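Side-chain contacts in DNMT2 (Spodoptera frugiperda, PDB 4H0N), which probably methylates a cytosine in the anticodon loop of tRNA(Asp), with S-adenosyl-L-methionine as methyl donor, and probably also acts on cytosines in DNA: residues G104-D107 with Q108-N111; N317-V321 with K322-E326; S98-Y101 with L102-I105; T304-M308 with K309-R313; V191-S194 with L195-I199. The protein carries 3 engineered substitutions. All blocks are in the same frame, centred on the assembly; numbering follows the deposited sequence.

Contact 1 of 5, residues G104-D107 with Q108-N111; sequences GILD and QLDN. With CA (calcium ion), chain F.
At the C-terminal end of helix 99-105, in the turn that carries a bound calcium ion, Ile105 and Leu106 are met by Gln108 and Leu109. The backbone closes the turn in two steps: Gln108 N gives a weak bond to Ile105 O, while Leu109 N points almost straight at Leu106 O (3.1 Å, 165°). Leu109 then folds back, and its CD1 comes to 4.0 Å from Ile105 CD1 and equally to 4.0 Å from Leu106 CD1, so one methyl bridges two neighbours. Ile65 of helix 62-67 lies against both Ile105 and Leu109. Gln108 passes at about a right angle across Ile105, its CG near the Ile105 carbonyl and its NE2 3.8 Å from Ile105 CG2. With an alanine in place of Gln108, Ile105 CG2 would probably lose this cover, and the touch on Pro62 would go with it. Asp107 serves the metal instead: with CG set between its backbone N and carbonyl carbon (chi1 59°), OD1 swings back toward the helix and binds calcium at 2.5 Å, beside Gly104 O at 2.9 Å. Lys135 adds a weak bond to the same OD1. A main-chain carbonyl and a carboxylate sharing a cation at the end of a helix make a small surface calcium site, here on the turn leading toward strand 114-119.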
# COMPACT_ATOMS: atom_id res chain seq x y z
N GLY A 104 19.06 12.81 -5.36
CA GLY A 104 20.15 13.75 -5.21
C GLY A 104 21.07 13.36 -4.07
O GLY A 104 22.24 13.09 -4.30
N ILE A 105 20.54 13.30 -2.85
CA ILE A 105 21.36 13.12 -1.66
C ILE A 105 21.89 11.72 -1.45
O ILE A 105 22.45 11.43 -0.40
CB ILE A 105 20.60 13.51 -0.36
CG1 ILE A 105 19.38 12.62 -0.18
CG2 ILE A 105 20.24 14.98 -0.36
CD1 ILE A 105 18.82 12.64 1.23
N LEU A 106 21.72 10.84 -2.44
CA LEU A 106 22.14 9.45 -2.25
C LEU A 106 23.65 9.27 -2.10
O LEU A 106 24.12 8.49 -1.28
CB LEU A 106 21.60 8.57 -3.38
CG LEU A 106 21.62 7.06 -3.09
CD1 LEU A 106 21.01 6.75 -1.72
CD2 LEU A 106 20.88 6.32 -4.19
N ASP A 107 24.42 10.02 -2.89
CA ASP A 107 25.88 9.90 -2.88
C ASP A 107 26.51 10.33 -1.55
O ASP A 107 27.70 10.10 -1.32
CB ASP A 107 26.48 10.73 -4.01
CG ASP A 107 26.12 12.19 -3.92
OD1 ASP A 107 24.96 12.48 -3.58
OD2 ASP A 107 26.99 13.05 -4.17
N GLN A 108 25.73 10.95 -0.68
CA GLN A 108 26.25 11.40 0.60
C GLN A 108 25.52 10.73 1.76
O GLN A 108 25.58 11.20 2.90
CB GLN A 108 26.18 12.92 0.71
CG GLN A 108 24.90 13.49 0.16
CD GLN A 108 25.05 14.94 -0.24
OE1 GLN A 108 26.12 15.37 -0.68
NE2 GLN A 108 23.97 15.71 -0.10
N LEU A 109 24.82 9.65 1.46
CA LEU A 109 24.25 8.80 2.49
C LEU A 109 25.19 7.63 2.69
O LEU A 109 24.83 6.47 2.45
CB LEU A 109 22.84 8.34 2.09
CG LEU A 109 21.82 9.48 1.95
CD1 LEU A 109 20.43 8.98 1.60
CD2 LEU A 109 21.77 10.33 3.21
N ASP A 110 26.40 7.95 3.14
CA ASP A 110 27.53 7.02 3.19
C ASP A 110 27.27 5.75 4.00
O ASP A 110 27.82 4.69 3.69
CB ASP A 110 28.78 7.73 3.73
CG ASP A 110 29.01 9.10 3.11
OD1 ASP A 110 29.24 10.07 3.86
OD2 ASP A 110 28.97 9.20 1.86
N ASN A 111 26.44 5.86 5.04
CA ASN A 111 26.15 4.74 5.93
C ASN A 111 25.04 3.83 5.41
O ASN A 111 25.01 2.64 5.73
CB ASN A 111 25.77 5.25 7.33
CG ASN A 111 25.91 4.19 8.41
OD1 ASN A 111 26.47 4.44 9.48
ND2 ASN A 111 25.39 2.99 8.15
CA CA F . 24.58 14.75 -4.56

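Contact 2 of 5, residues N317-V321 with K322-E326; sequences NSVNV and KVISE. With SAH (S-adenosyl-L-homocysteine), chain E.
From Val319 the chain runs extended through Asn320 and turns at Val321 into helix 321-332, whose first regular bond here joins Ser325 N to Val321 O at 3.2 Å. Asn320 sits at the N-cap. Its CG stands anti to the backbone N (chi1 -179°), which carries OD1 over the amides of the opening turn. Val323 N meets OD1 squarely, at 3.0 Å and 161°, tilted 18° from the amide's carbonyl plane; Lys322 N comes to the same oxygen at a poorer angle, and its bond is weak. One buried oxygen thus serves two donors, and the shared grip should fix the rotation of the amide. Beside the cap, Val319 and Ile324 cross at about a right angle, Ile324 CD1 resting against Val319 CB (3.5 Å) and its two methyls. Apolar residues just before the N-cap and one turn into the helix, paired in this way, form a hydrophobic staple. Ser318, just before Val319, meets the product of the cofactor: its OG donates to OXT of S-adenosyl-L-homocysteine at 2.6 Å, and Val319 CG1 lies 3.5 Å from the N of that ligand. The staple is wedged into the fold, since Ile324 rests on Met16 and Ala19 of helix 15-23 and on Leu116 and Glu118 of strand 114-119, while Val321 packs on Cys18.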
# COMPACT_ATOMS: atom_id res chain seq x y z
N ASN A 317 -3.70 4.20 0.83
CA ASN A 317 -2.34 4.67 0.54
C ASN A 317 -1.27 3.74 1.10
O ASN A 317 -0.08 3.92 0.83
CB ASN A 317 -2.13 6.07 1.11
CG ASN A 317 -2.99 7.12 0.42
OD1 ASN A 317 -3.20 7.08 -0.79
ND2 ASN A 317 -3.48 8.08 1.20
N SER A 318 -1.68 2.75 1.88
CA SER A 318 -0.72 1.92 2.60
C SER A 318 -0.16 0.78 1.76
O SER A 318 -0.37 0.70 0.55
CB SER A 318 -1.33 1.38 3.89
OG SER A 318 -0.32 0.96 4.79
N VAL A 319 0.57 -0.12 2.42
CA VAL A 319 1.26 -1.20 1.74
C VAL A 319 0.67 -2.55 2.15
O VAL A 319 0.00 -2.65 3.18
CB VAL A 319 2.75 -1.22 2.13
CG1 VAL A 319 3.35 0.16 1.96
CG2 VAL A 319 2.92 -1.70 3.56
N ASN A 320 0.91 -3.58 1.35
CA ASN A 320 0.65 -4.94 1.80
C ASN A 320 1.83 -5.39 2.65
O ASN A 320 2.94 -5.55 2.15
CB ASN A 320 0.43 -5.90 0.64
CG ASN A 320 0.15 -7.32 1.11
OD1 ASN A 320 1.04 -8.04 1.56
ND2 ASN A 320 -1.11 -7.73 1.01
N VAL A 321 1.58 -5.59 3.94
CA VAL A 321 2.63 -5.93 4.89
C VAL A 321 3.36 -7.23 4.54
O VAL A 321 4.56 -7.36 4.77
CB VAL A 321 2.06 -5.96 6.34
CG1 VAL A 321 3.04 -6.59 7.31
CG2 VAL A 321 1.70 -4.56 6.78
N LYS A 322 2.65 -8.18 3.94
CA LYS A 322 3.24 -9.49 3.64
C LYS A 322 4.27 -9.44 2.52
O LYS A 322 5.36 -10.00 2.64
CB LYS A 322 2.15 -10.50 3.31
CG LYS A 322 2.66 -11.80 2.73
CD LYS A 322 2.10 -12.98 3.48
CE LYS A 322 2.07 -14.22 2.61
NZ LYS A 322 1.91 -15.48 3.39
N VAL A 323 3.92 -8.79 1.42
CA VAL A 323 4.82 -8.69 0.28
C VAL A 323 6.15 -8.03 0.66
O VAL A 323 7.22 -8.50 0.26
CB VAL A 323 4.18 -7.91 -0.88
CG1 VAL A 323 5.15 -7.77 -2.04
CG2 VAL A 323 2.91 -8.62 -1.34
N ILE A 324 6.09 -6.97 1.46
CA ILE A 324 7.29 -6.25 1.85
C ILE A 324 8.17 -7.08 2.78
O ILE A 324 9.40 -7.07 2.68
CB ILE A 324 6.96 -4.89 2.49
CG1 ILE A 324 6.30 -3.98 1.45
CG2 ILE A 324 8.20 -4.22 3.05
CD1 ILE A 324 5.99 -2.65 1.99
N SER A 325 7.51 -7.80 3.68
CA SER A 325 8.21 -8.70 4.58
C SER A 325 8.99 -9.73 3.77
O SER A 325 10.15 -10.05 4.08
CB SER A 325 7.21 -9.39 5.50
OG SER A 325 7.87 -10.12 6.52
N GLU A 326 8.37 -10.24 2.70
CA GLU A 326 9.05 -11.20 1.83
C GLU A 326 10.22 -10.60 1.06
O GLU A 326 11.22 -11.28 0.82
CB GLU A 326 8.06 -11.87 0.88
CG GLU A 326 7.08 -12.80 1.59
CD GLU A 326 7.79 -13.89 2.39
OE1 GLU A 326 8.68 -14.57 1.83
OE2 GLU A 326 7.46 -14.06 3.58
N SAH E . 3.50 3.46 2.96
CA SAH E . 2.79 4.36 3.87
CB SAH E . 2.30 5.64 3.18
CG SAH E . 2.56 5.79 1.68
SD SAH E . 1.42 7.00 0.94
C SAH E . 1.66 3.65 4.62
O SAH E . 0.61 4.23 4.88
OXT SAH E . 1.78 2.49 5.01
C5' SAH E . 2.65 8.34 1.01
C4' SAH E . 2.56 9.21 2.26
O4' SAH E . 3.71 10.04 2.34
C3' SAH E . 1.35 10.14 2.29
O3' SAH E . 0.46 9.73 3.31
C2' SAH E . 1.90 11.53 2.59
O2' SAH E . 1.30 12.08 3.74
C1' SAH E . 3.38 11.32 2.85
N9 SAH E . 4.21 12.35 2.19
C8 SAH E . 4.02 12.89 0.94
N7 SAH E . 4.99 13.80 0.71
C5 SAH E . 5.79 13.87 1.80
C6 SAH E . 6.92 14.63 2.09
N6 SAH E . 7.39 15.50 1.21
N1 SAH E . 7.54 14.47 3.32
C2 SAH E . 7.05 13.56 4.23
N3 SAH E . 5.93 12.81 3.93
C4 SAH E . 5.31 12.96 2.74

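Contact 3 of 5, residues S98-Y101 with L102-I105; sequences SFLY and LIGI. With CA (calcium ion), chain F; SAH (S-adenosyl-L-homocysteine), chain E.
Leu102 is the bump that fills the hollow between Phe99 and Tyr101: its CD1 meets Phe99 CD1 at 3.9 Å, and its other methyl, CD2, reaches toward Tyr101 CD1 at 4.2 Å. The next residue, Ile103, repeats the theme: its CD1 lodges between Phe99 CE2 (4.1 Å) and Leu100 CD2 (4.0 Å). The Phe99 ring therefore has a methyl of Leu102 by CD1 and one of Ile103 by CE2, both approaching obliquely. Tyr101 is covered differently. Because its CG stands anti to the backbone N (chi1 175°), the ring lies forward along the helix, toward its C-terminal end, and Ile105 CG2 settles over one face as a CH-pi contact, 4.1 Å from the ring centroid and displaced toward the rim near CZ. Beneath these ridges run the helical bonds, Ile103 N to Phe99 O, Gly104 N to Leu100 O and Ile105 N to Tyr101 O. Just ahead of the helix, Ser98 OG accepts a weak bond from N6 of S-adenosyl-L-homocysteine. Met75 of strand 72-75 backs Phe99 and Leu102, and helix 127-138 backs Ile103, as expected of a helix packed beside the Rossmann-like sheet of a class I methyltransferase with its N-terminal end at the adenine.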
# COMPACT_ATOMS: atom_id res chain seq x y z
N SER A 98 8.67 14.86 -4.03
CA SER A 98 9.81 15.09 -3.17
C SER A 98 10.93 14.11 -3.47
O SER A 98 12.04 14.25 -2.98
CB SER A 98 9.37 14.95 -1.71
OG SER A 98 7.99 15.24 -1.58
N PHE A 99 10.62 13.12 -4.31
CA PHE A 99 11.52 11.99 -4.55
C PHE A 99 12.84 12.38 -5.21
O PHE A 99 13.89 11.79 -4.92
CB PHE A 99 10.82 10.93 -5.40
CG PHE A 99 11.51 9.60 -5.41
CD1 PHE A 99 11.79 8.95 -4.21
CD2 PHE A 99 11.88 9.00 -6.60
CE1 PHE A 99 12.44 7.73 -4.21
CE2 PHE A 99 12.53 7.77 -6.60
CZ PHE A 99 12.81 7.14 -5.40
N LEU A 100 12.79 13.38 -6.09
CA LEU A 100 13.99 13.87 -6.76
C LEU A 100 15.06 14.31 -5.76
O LEU A 100 16.26 14.22 -6.05
CB LEU A 100 13.65 15.02 -7.70
CG LEU A 100 13.11 14.62 -9.07
CD1 LEU A 100 13.11 15.82 -10.01
CD2 LEU A 100 13.92 13.47 -9.66
N TYR A 101 14.63 14.80 -4.60
CA TYR A 101 15.54 15.21 -3.56
C TYR A 101 16.34 14.03 -3.01
O TYR A 101 17.53 14.17 -2.71
CB TYR A 101 14.79 15.89 -2.42
CG TYR A 101 15.67 16.24 -1.25
CD1 TYR A 101 15.62 15.51 -0.07
CD2 TYR A 101 16.57 17.30 -1.34
CE1 TYR A 101 16.44 15.84 1.00
CE2 TYR A 101 17.39 17.63 -0.28
CZ TYR A 101 17.32 16.90 0.89
OH TYR A 101 18.13 17.23 1.95
N LEU A 102 15.69 12.88 -2.90
CA LEU A 102 16.35 11.68 -2.39
C LEU A 102 17.44 11.20 -3.34
O LEU A 102 18.57 10.97 -2.93
CB LEU A 102 15.34 10.56 -2.14
CG LEU A 102 14.31 10.86 -1.05
CD1 LEU A 102 13.46 9.64 -0.76
CD2 LEU A 102 14.98 11.37 0.22
N ILE A 103 17.08 11.05 -4.62
CA ILE A 103 18.02 10.66 -5.66
C ILE A 103 19.27 11.52 -5.60
O ILE A 103 20.39 11.04 -5.75
CB ILE A 103 17.39 10.78 -7.05
CG1 ILE A 103 16.20 9.82 -7.18
CG2 ILE A 103 18.42 10.52 -8.14
CD1 ILE A 103 15.44 9.94 -8.49
N GLY A 104 19.06 12.81 -5.36
CA GLY A 104 20.15 13.75 -5.21
C GLY A 104 21.07 13.36 -4.07
O GLY A 104 22.24 13.09 -4.30
N ILE A 105 20.54 13.30 -2.85
CA ILE A 105 21.36 13.12 -1.66
C ILE A 105 21.89 11.72 -1.45
O ILE A 105 22.45 11.43 -0.40
CB ILE A 105 20.60 13.51 -0.36
CG1 ILE A 105 19.38 12.62 -0.18
CG2 ILE A 105 20.24 14.98 -0.36
CD1 ILE A 105 18.82 12.64 1.23
CA CA F . 24.58 14.75 -4.56
N SAH E . 3.50 3.46 2.96
CA SAH E . 2.79 4.36 3.87
CB SAH E . 2.30 5.64 3.18
CG SAH E . 2.56 5.79 1.68
SD SAH E . 1.42 7.00 0.94
C SAH E . 1.66 3.65 4.62
O SAH E . 0.61 4.23 4.88
OXT SAH E . 1.78 2.49 5.01
C5' SAH E . 2.65 8.34 1.01
C4' SAH E . 2.56 9.21 2.26
O4' SAH E . 3.71 10.04 2.34
C3' SAH E . 1.35 10.14 2.29
O3' SAH E . 0.46 9.73 3.31
C2' SAH E . 1.90 11.53 2.59
O2' SAH E . 1.30 12.08 3.74
C1' SAH E . 3.38 11.32 2.85
N9 SAH E . 4.21 12.35 2.19
C8 SAH E . 4.02 12.89 0.94
N7 SAH E . 4.99 13.80 0.71
C5 SAH E . 5.79 13.87 1.80
C6 SAH E . 6.92 14.63 2.09
N6 SAH E . 7.39 15.50 1.21
N1 SAH E . 7.54 14.47 3.32
C2 SAH E . 7.05 13.56 4.23
N3 SAH E . 5.93 12.81 3.93
C4 SAH E . 5.31 12.96 2.74

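Contact 4 of 5, residues T304-M308 with K309-R313; sequences TNISM and KQCYR
Tyr312 lies one helical turn beyond Met308, and its side chain can be followed past the carbonyl of that residue. CB is 3.8 Å from Met308 O; the next atom, CG, stands anti to the carbonyl carbon of Tyr312 (chi1 -70°), and this brings CD2 and then CE2 past the same oxygen, which approaches the ring obliquely. CE2 also faces Met308 CB at 4.4 Å, a loose apolar touch. At the tip, OH is hydrogen-bonded to the carbonyl oxygen of Phe285, and the ring meets Tyr237 edge-to-face. With a phenylalanine at this position, the carbonyl of Phe285 would probably be left without its mate. Met308 O meanwhile accepts the helical bond from Tyr312 N, at 3.0 Å and 164°. The start of helix 308-316 is organised around Ser307 as N-cap: Cys311 N bonds to Ser307 O at 3.0 Å, whereas the capping bond from Gln310 N to Ser307 OG is weak and, with the hydroxyl position uncertain, doubtful. Ile306, the residue before the cap, sets CD1 3.5 Å from Cys311 SG, the pairing of a hydrophobic staple, and touches Val42 of helix 37-46. Polar and apolar closures thus work together in the first turn: main-chain amides are taken up by carbonyls, sulfur meets aliphatic carbon, and the buried phenol of Tyr312 spends its hydroxyl on a distant backbone oxygen.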
# COMPACT_ATOMS: atom_id res chain seq x y z
N THR A 304 -10.31 5.17 17.22
CA THR A 304 -11.73 5.44 17.01
C THR A 304 -12.02 6.93 16.85
O THR A 304 -13.16 7.32 16.60
CB THR A 304 -12.58 4.90 18.18
OG1 THR A 304 -11.89 5.12 19.42
CG2 THR A 304 -12.84 3.41 18.01
N ASN A 305 -10.99 7.76 17.01
CA ASN A 305 -11.16 9.20 16.89
C ASN A 305 -11.12 9.69 15.44
O ASN A 305 -11.55 10.80 15.14
CB ASN A 305 -10.18 9.97 17.80
CG ASN A 305 -9.05 10.64 17.03
OD1 ASN A 305 -9.24 11.69 16.41
ND2 ASN A 305 -7.86 10.05 17.09
N ILE A 306 -10.61 8.86 14.53
CA ILE A 306 -10.62 9.21 13.12
C ILE A 306 -11.82 8.57 12.40
O ILE A 306 -12.24 7.46 12.72
CB ILE A 306 -9.27 8.89 12.41
CG1 ILE A 306 -9.37 7.65 11.52
CG2 ILE A 306 -8.14 8.76 13.44
CD1 ILE A 306 -8.50 6.50 11.95
N SER A 307 -12.37 9.30 11.43
CA SER A 307 -13.60 8.90 10.76
C SER A 307 -13.39 7.78 9.76
O SER A 307 -12.25 7.45 9.42
CB SER A 307 -14.18 10.09 10.01
OG SER A 307 -13.28 10.53 9.01
N MET A 308 -14.49 7.22 9.28
CA MET A 308 -14.45 6.17 8.27
C MET A 308 -13.78 6.64 6.98
O MET A 308 -12.99 5.90 6.39
CB MET A 308 -15.86 5.66 7.97
CG MET A 308 -16.48 4.88 9.11
SD MET A 308 -15.33 3.66 9.75
CE MET A 308 -16.24 3.02 11.14
N LYS A 309 -14.11 7.85 6.54
CA LYS A 309 -13.58 8.36 5.28
C LYS A 309 -12.07 8.58 5.36
O LYS A 309 -11.34 8.33 4.39
CB LYS A 309 -14.30 9.64 4.87
CG LYS A 309 -15.80 9.45 4.61
CD LYS A 309 -16.06 8.58 3.38
CE LYS A 309 -17.56 8.44 3.10
NZ LYS A 309 -18.08 7.09 3.46
N GLN A 310 -11.61 9.03 6.51
CA GLN A 310 -10.20 9.16 6.80
C GLN A 310 -9.53 7.81 6.78
O GLN A 310 -8.44 7.66 6.27
CB GLN A 310 -10.00 9.71 8.20
CG GLN A 310 -9.30 11.04 8.33
CD GLN A 310 -10.14 12.03 9.12
OE1 GLN A 310 -9.72 13.16 9.36
NE2 GLN A 310 -11.34 11.60 9.55
N CYS A 311 -10.19 6.84 7.37
CA CYS A 311 -9.70 5.46 7.47
C CYS A 311 -9.41 4.87 6.10
O CYS A 311 -8.33 4.34 5.85
CB CYS A 311 -10.74 4.57 8.17
SG CYS A 311 -10.81 4.69 9.97
N TYR A 312 -10.40 4.96 5.22
CA TYR A 312 -10.28 4.41 3.88
C TYR A 312 -9.22 5.14 3.05
O TYR A 312 -8.50 4.51 2.28
CB TYR A 312 -11.65 4.37 3.18
CG TYR A 312 -12.55 3.32 3.79
CD1 TYR A 312 -12.21 1.97 3.73
CD2 TYR A 312 -13.73 3.66 4.44
CE1 TYR A 312 -13.02 1.01 4.28
CE2 TYR A 312 -14.55 2.69 5.00
CZ TYR A 312 -14.18 1.37 4.91
OH TYR A 312 -14.96 0.38 5.45
N ARG A 313 -9.11 6.46 3.22
CA ARG A 313 -8.05 7.20 2.56
C ARG A 313 -6.66 6.71 3.00
O ARG A 313 -5.81 6.43 2.16
CB ARG A 313 -8.18 8.70 2.80
CG ARG A 313 -7.13 9.51 2.04
CD ARG A 313 -7.16 10.99 2.41
NE ARG A 313 -6.73 11.22 3.79
CZ ARG A 313 -5.46 11.23 4.18
NH1 ARG A 313 -4.49 11.02 3.31
NH2 ARG A 313 -5.17 11.45 5.46

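Contact 5 of 5, residues V191-S194 with L195-I199; sequences VPHS and LESII
Over one face of the His193 imidazole lies the hydroxyl of Ser197, its OG 4.2 Å from ND1, a loose approach with no bond assigned. ND1 itself is engaged with the next residue along the chain, donating to Ser194 O at 2.9 Å and 152°, with that oxygen tilted 18° from the ring plane. The torsion explains the reach: CG of His193 sits between its own backbone N and carbonyl carbon (chi1 51°), which turns the ring forward along the chain. Across the turn, a water does what the side chains do not do directly. It lies 2.9 Å from Ser194 OG and 2.6 Å from Ser197 OG, and gives a further, weak bond to Ser194 O. Glu196 runs out extended, its CG passing 3.7 Å from Ser194 OG. Leu195 turns inward instead, resting on Pro156, while its backbone bonds to Lys225 tie this surface loop to another. Chemically, the link between the two halves is a hydrated one, made by two hydroxyls and a shared water; and since ND1 acts as donor it should carry a proton, consistent with either the ND1-protonated neutral ring or the imidazolium.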
# COMPACT_ATOMS: atom_id res chain seq x y z
N VAL A 191 -1.91 -21.13 -3.75
CA VAL A 191 -3.15 -20.45 -4.10
C VAL A 191 -3.64 -19.63 -2.91
O VAL A 191 -3.65 -20.13 -1.79
CB VAL A 191 -4.21 -21.47 -4.54
CG1 VAL A 191 -5.59 -20.83 -4.63
CG2 VAL A 191 -3.81 -22.09 -5.87
N PRO A 192 -4.03 -18.36 -3.15
CA PRO A 192 -4.50 -17.50 -2.06
C PRO A 192 -5.67 -18.14 -1.34
O PRO A 192 -6.50 -18.80 -1.98
CB PRO A 192 -4.96 -16.23 -2.79
CG PRO A 192 -4.22 -16.23 -4.07
CD PRO A 192 -4.07 -17.67 -4.45
N HIS A 193 -5.74 -17.98 -0.03
CA HIS A 193 -6.84 -18.54 0.74
C HIS A 193 -8.12 -17.74 0.51
O HIS A 193 -8.06 -16.59 0.06
CB HIS A 193 -6.49 -18.57 2.23
CG HIS A 193 -5.99 -17.26 2.76
ND1 HIS A 193 -6.73 -16.10 2.72
CD2 HIS A 193 -4.81 -16.93 3.35
CE1 HIS A 193 -6.04 -15.11 3.26
NE2 HIS A 193 -4.87 -15.59 3.65
N SER A 194 -9.26 -18.33 0.82
CA SER A 194 -10.54 -17.63 0.73
C SER A 194 -10.58 -16.47 1.73
O SER A 194 -9.62 -16.23 2.46
CB SER A 194 -11.70 -18.59 1.00
OG SER A 194 -11.77 -18.91 2.37
N LEU A 195 -11.71 -15.76 1.76
CA LEU A 195 -11.84 -14.59 2.62
C LEU A 195 -12.61 -14.86 3.91
O LEU A 195 -13.01 -13.93 4.59
CB LEU A 195 -12.52 -13.46 1.85
CG LEU A 195 -11.77 -12.82 0.68
CD1 LEU A 195 -12.75 -12.02 -0.17
CD2 LEU A 195 -10.62 -11.94 1.15
N GLU A 196 -12.82 -16.13 4.25
CA GLU A 196 -13.57 -16.46 5.46
C GLU A 196 -12.80 -16.14 6.73
O GLU A 196 -13.38 -15.68 7.72
CB GLU A 196 -13.97 -17.92 5.48
CG GLU A 196 -14.87 -18.32 4.35
CD GLU A 196 -15.50 -19.67 4.58
OE1 GLU A 196 -15.73 -20.40 3.59
OE2 GLU A 196 -15.77 -20.01 5.76
N SER A 197 -11.49 -16.40 6.71
CA SER A 197 -10.62 -16.16 7.86
C SER A 197 -10.74 -14.71 8.31
O SER A 197 -10.66 -14.41 9.50
CB SER A 197 -9.16 -16.48 7.52
OG SER A 197 -9.01 -16.77 6.14
N ILE A 198 -10.94 -13.83 7.34
CA ILE A 198 -11.01 -12.41 7.60
C ILE A 198 -12.39 -11.83 7.23
O ILE A 198 -12.55 -11.14 6.22
CB ILE A 198 -9.84 -11.67 6.91
CG1 ILE A 198 -9.79 -12.00 5.42
CG2 ILE A 198 -8.53 -12.11 7.54
CD1 ILE A 198 -8.54 -11.49 4.72
N ILE A 199 -13.38 -12.15 8.07
CA ILE A 199 -14.73 -11.60 7.95
C ILE A 199 -15.43 -11.80 9.29
O ILE A 199 -15.30 -12.86 9.92
CB ILE A 199 -15.53 -12.25 6.78
CG1 ILE A 199 -15.55 -11.32 5.57
CG2 ILE A 199 -16.96 -12.57 7.19
CD1 ILE A 199 -15.71 -12.05 4.26
O HOH W 1 -10.17 -18.65 4.74

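Along the chain the order is contact 3, contact 1, contact 5, contact 4, contact 2, all in the one methyltransferase chain. Contacts 3 and 1 share helix 99-105 and the residues Gly104 and Ile105, their centres about 10 Å apart, so one short helix joins the adenine end of the ligand to the calcium site. Contacts 4 and 2 open the consecutive helices 308-316 and 321-332, about 20 Å apart between centres. Contacts 2 and 3 lie about 23 Å apart between centres yet touch opposite ends of S-adenosyl-L-homocysteine, its carboxylate and its adenine, so distant chain regions complete one pocket. Contact 5 lies about 43 Å from contact 1 between centres, across the chain's centre and away from the ligand and calcium sites.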